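Local coordinates for pectinesterase A (Erwinia chrysanthemi, PDB 2NTP), which hydrolyses the methyl esters of pectin's galacturonosyl units, releasing methanol, probably as the first step in maceration and soft-rotting of plant tissue, at residues P296-K305 / R317-A325. Residues are numbered along the deposited sequence; the frame is centred on the assembly and turned at random.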
loop_
_atom_site.group_PDB
_atom_site.type_symbol
_atom_site.label_atom_id
_atom_site.label_comp_id
_atom_site.label_asym_id
_atom_site.label_seq_id
_atom_site.Cartn_x
_atom_site.Cartn_y
_atom_site.Cartn_z
ATOM N N PRO A 296 -14.864 13.755 4.840
ATOM C CA PRO A 296 -15.113 12.340 5.101
ATOM C C PRO A 296 -16.601 11.969 5.070
ATOM O O PRO A 296 -16.946 10.855 4.669
ATOM C CB PRO A 296 -14.517 12.129 6.501
ATOM C CG PRO A 296 -14.503 13.488 7.125
ATOM C CD PRO A 296 -14.216 14.419 5.990
ATOM N N GLU A 297 -17.470 12.900 5.467
ATOM C CA GLU A 297 -18.912 12.640 5.487
ATOM C C GLU A 297 -19.494 12.474 4.077
ATOM O O GLU A 297 -20.560 11.873 3.902
ATOM C CB GLU A 297 -19.664 13.723 6.280
ATOM C CG GLU A 297 -19.563 15.130 5.705
ATOM C CD GLU A 297 -18.458 15.967 6.331
ATOM O OE1 GLU A 297 -17.445 15.406 6.812
ATOM O OE2 GLU A 297 -18.608 17.212 6.334
ATOM N N ASP A 298 -18.781 12.997 3.081
ATOM C CA ASP A 298 -19.174 12.858 1.679
ATOM C C ASP A 298 -18.508 11.659 1.005
ATOM O O ASP A 298 -18.724 11.404 -0.183
ATOM C CB ASP A 298 -18.835 14.135 0.907
ATOM C CG ASP A 298 -19.557 15.357 1.448
ATOM O OD1 ASP A 298 -20.737 15.236 1.839
ATOM O OD2 ASP A 298 -18.939 16.441 1.475
ATOM N N SER A 299 -17.692 10.936 1.770
ATOM C CA SER A 299 -16.930 9.802 1.254
ATOM C C SER A 299 -17.482 8.489 1.811
ATOM O O SER A 299 -18.304 8.501 2.732
ATOM C CB SER A 299 -15.452 9.964 1.614
ATOM O OG SER A 299 -14.985 11.244 1.215
ATOM N N ARG A 300 -17.028 7.365 1.261
ATOM C CA ARG A 300 -17.561 6.051 1.636
ATOM C C ARG A 300 -16.708 5.424 2.736
ATOM O O ARG A 300 -15.985 4.447 2.516
ATOM C CB ARG A 300 -17.695 5.136 0.411
ATOM C CG ARG A 300 -18.709 5.631 -0.615
ATOM C CD ARG A 300 -18.742 4.747 -1.847
ATOM N NE ARG A 300 -17.610 4.988 -2.741
ATOM C CZ ARG A 300 -17.342 4.264 -3.825
ATOM N NH1 ARG A 300 -18.115 3.233 -4.151
ATOM N NH2 ARG A 300 -16.297 4.560 -4.579
ATOM N N PHE A 301 -16.804 6.022 3.922
ATOM C CA PHE A 301 -15.988 5.653 5.074
ATOM C C PHE A 301 -16.854 4.991 6.144
ATOM O O PHE A 301 -17.720 5.647 6.741
ATOM C CB PHE A 301 -15.336 6.905 5.673
ATOM C CG PHE A 301 -14.258 7.540 4.817
ATOM C CD1 PHE A 301 -13.680 6.871 3.741
ATOM C CD2 PHE A 301 -13.783 8.812 5.142
ATOM C CE1 PHE A 301 -12.670 7.475 2.982
ATOM C CE2 PHE A 301 -12.767 9.421 4.394
ATOM C CZ PHE A 301 -12.213 8.750 3.311
ATOM N N PHE A 302 -16.625 3.699 6.388
ATOM C CA PHE A 302 -17.467 2.939 7.321
ATOM C C PHE A 302 -16.690 1.972 8.198
ATOM O O PHE A 302 -15.601 1.529 7.839
ATOM C CB PHE A 302 -18.538 2.147 6.564
ATOM C CG PHE A 302 -19.430 2.990 5.699
ATOM C CD1 PHE A 302 -20.509 3.679 6.251
ATOM C CD2 PHE A 302 -19.199 3.089 4.331
ATOM C CE1 PHE A 302 -21.340 4.463 5.447
ATOM C CE2 PHE A 302 -20.023 3.873 3.521
ATOM C CZ PHE A 302 -21.094 4.559 4.084
ATOM N N GLU A 303 -17.283 1.638 9.344
ATOM C CA GLU A 303 -16.765 0.608 10.232
ATOM C C GLU A 303 -17.854 -0.397 10.585
ATOM O O GLU A 303 -19.048 -0.094 10.513
ATOM C CB GLU A 303 -16.230 1.221 11.525
ATOM C CG GLU A 303 -14.931 1.977 11.378
ATOM C CD GLU A 303 -14.605 2.757 12.628
ATOM O OE1 GLU A 303 -15.022 3.928 12.719
ATOM O OE2 GLU A 303 -13.954 2.188 13.528
ATOM N N TYR A 304 -17.424 -1.587 10.981
ATOM C CA TYR A 304 -18.326 -2.597 11.497
ATOM C C TYR A 304 -17.610 -3.345 12.610
ATOM O O TYR A 304 -16.588 -3.983 12.380
ATOM C CB TYR A 304 -18.762 -3.558 10.389
ATOM C CG TYR A 304 -19.702 -4.650 10.864
ATOM C CD1 TYR A 304 -21.043 -4.376 11.140
ATOM C CD2 TYR A 304 -19.249 -5.958 11.032
ATOM C CE1 TYR A 304 -21.908 -5.380 11.571
ATOM C CE2 TYR A 304 -20.105 -6.973 11.460
ATOM C CZ TYR A 304 -21.431 -6.675 11.729
ATOM O OH TYR A 304 -22.277 -7.678 12.156
ATOM N N LYS A 305 -18.144 -3.220 13.820
ATOM C CA LYS A 305 -17.646 -3.931 14.999
ATOM C C LYS A 305 -16.137 -3.772 15.233
ATOM O O LYS A 305 -15.430 -4.742 15.520
ATOM C CB LYS A 305 -18.082 -5.406 14.964
ATOM C CG LYS A 305 -19.600 -5.550 14.956
ATOM C CD LYS A 305 -20.061 -6.980 15.145
ATOM C CE LYS A 305 -21.563 -7.010 15.397
ATOM N NZ LYS A 305 -22.084 -8.384 15.659
ATOM N N ARG A 317 -18.414 8.730 12.859
ATOM C CA ARG A 317 -17.900 7.419 12.473
ATOM C C ARG A 317 -19.049 6.467 12.167
ATOM O O ARG A 317 -19.533 5.747 13.043
ATOM C CB ARG A 317 -16.956 6.867 13.545
ATOM C CG ARG A 317 -15.599 7.566 13.543
ATOM C CD ARG A 317 -14.744 7.191 14.733
ATOM N NE ARG A 317 -14.144 5.863 14.600
ATOM C CZ ARG A 317 -13.138 5.421 15.349
ATOM N NH1 ARG A 317 -12.598 6.210 16.271
ATOM N NH2 ARG A 317 -12.655 4.195 15.167
ATOM N N ARG A 318 -19.483 6.493 10.910
ATOM C CA ARG A 318 -20.638 5.718 10.472
ATOM C C ARG A 318 -20.404 4.219 10.577
ATOM O O ARG A 318 -19.299 3.725 10.327
ATOM C CB ARG A 318 -21.053 6.095 9.047
ATOM C CG ARG A 318 -21.513 7.542 8.895
ATOM C CD ARG A 318 -20.592 8.325 7.969
ATOM N NE ARG A 318 -20.950 8.110 6.575
ATOM C CZ ARG A 318 -20.184 8.384 5.524
ATOM N NH1 ARG A 318 -18.963 8.891 5.669
ATOM N NH2 ARG A 318 -20.648 8.136 4.309
ATOM N N GLN A 319 -21.465 3.511 10.949
ATOM C CA GLN A 319 -21.408 2.082 11.193
ATOM C C GLN A 319 -22.290 1.333 10.211
ATOM O O GLN A 319 -23.387 1.787 9.874
ATOM C CB GLN A 319 -21.857 1.772 12.623
ATOM C CG GLN A 319 -21.104 2.542 13.708
ATOM C CD GLN A 319 -19.653 2.112 13.849
ATOM O OE1 GLN A 319 -19.344 0.919 13.864
ATOM N NE2 GLN A 319 -18.754 3.088 13.956
ATOM N N LEU A 320 -21.807 0.183 9.757
ATOM C CA LEU A 320 -22.608 -0.703 8.922
ATOM C C LEU A 320 -23.592 -1.489 9.776
ATOM O O LEU A 320 -23.294 -1.833 10.924
ATOM C CB LEU A 320 -21.714 -1.687 8.158
ATOM C CG LEU A 320 -20.659 -1.172 7.177
ATOM C CD1 LEU A 320 -19.933 -2.356 6.557
ATOM C CD2 LEU A 320 -21.274 -0.290 6.092
ATOM N N THR A 321 -24.760 -1.775 9.207
ATOM C CA THR A 321 -25.684 -2.743 9.792
ATOM C C THR A 321 -25.150 -4.155 9.520
ATOM O O THR A 321 -24.250 -4.332 8.690
ATOM C CB THR A 321 -27.099 -2.621 9.185
ATOM O OG1 THR A 321 -27.044 -2.928 7.787
ATOM C CG2 THR A 321 -27.662 -1.209 9.373
ATOM N N ASP A 322 -25.707 -5.155 10.204
ATOM C CA ASP A 322 -25.358 -6.556 9.946
ATOM C C ASP A 322 -25.561 -6.923 8.471
ATOM O O ASP A 322 -24.698 -7.550 7.853
ATOM C CB ASP A 322 -26.187 -7.497 10.828
ATOM C CG ASP A 322 -25.857 -7.370 12.309
ATOM O OD1 ASP A 322 -24.735 -6.931 12.660
ATOM O OD2 ASP A 322 -26.732 -7.721 13.134
ATOM N N ALA A 323 -26.704 -6.519 7.916
ATOM C CA ALA A 323 -27.026 -6.754 6.508
ATOM C C ALA A 323 -26.006 -6.115 5.566
ATOM O O ALA A 323 -25.591 -6.735 4.583
ATOM C CB ALA A 323 -28.433 -6.254 6.192
ATOM N N GLN A 324 -25.603 -4.881 5.873
ATOM C CA GLN A 324 -24.609 -4.165 5.072
ATOM C C GLN A 324 -23.231 -4.816 5.168
ATOM O O GLN A 324 -22.507 -4.889 4.174
ATOM C CB GLN A 324 -24.526 -2.698 5.489
ATOM C CG GLN A 324 -25.675 -1.832 4.984
ATOM C CD GLN A 324 -25.662 -0.435 5.581
ATOM O OE1 GLN A 324 -25.206 -0.228 6.708
ATOM N NE2 GLN A 324 -26.171 0.535 4.825
ATOM N N ALA A 325 -22.884 -5.294 6.365
ATOM C CA ALA A 325 -21.612 -5.990 6.599
ATOM C C ALA A 325 -21.469 -7.263 5.763
ATOM O O ALA A 325 -20.362 -7.624 5.365
ATOM C CB ALA A 325 -21.441 -6.304 8.072
HETATM O O HOH W 1 -16.678 4.821 10.726
HETATM O O HOH W 2 -15.871 2.532 15.511
HETATM O O HOH W 3 -20.407 -1.530 14.202
HETATM O O HOH W 4 -24.920 -7.341 15.919
#
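Arg317 meets Glu303 side-on, one nitrogen to each carboxylate oxygen: NE lies 2.8 Å from OE1, on its syn lone pair, and NH2 2.9 Å from OE2, the planes 19° apart. A water bridges Glu303 OE1 to Arg318 O. Arg318, its chain folded twice beyond CG, reaches back end-on to Ser299 O, which accepts from both NH1 (3.0 Å) and NH2 (2.8 Å); Glu297 O and Phe301 O lie over opposite guanidinium faces, and the Phe302 ring, its plane 60° from the guanidinium, brings CZ near Arg318 NH2. The backbones join where Glu303 N donates to Arg318 O and Leu320 N to Glu303 O (2.9 Å); this single bridge, Glu303 with Gln319, sets 318-320 beside the end of strand 300-304. That strand, last in a parallel sheet of the right-handed beta-helix, pairs on its other edge with strand 264-268. With CG anti to the backbone N (chi1 180°), the Tyr304 ring takes Ala325 CB centrally over one face, 3.4 Å from its centroid, and Lys305 CG over the other. Its OH donates to Asp322 OD1 at 2.6 Å from above the carboxylate plane. Thr321, the N-cap residue, forms a capping box with Gln324 at the start of helix 322-325. Glu303 OE2 also bonds Ser306 OG, and Arg317 NH2 Gly310 O.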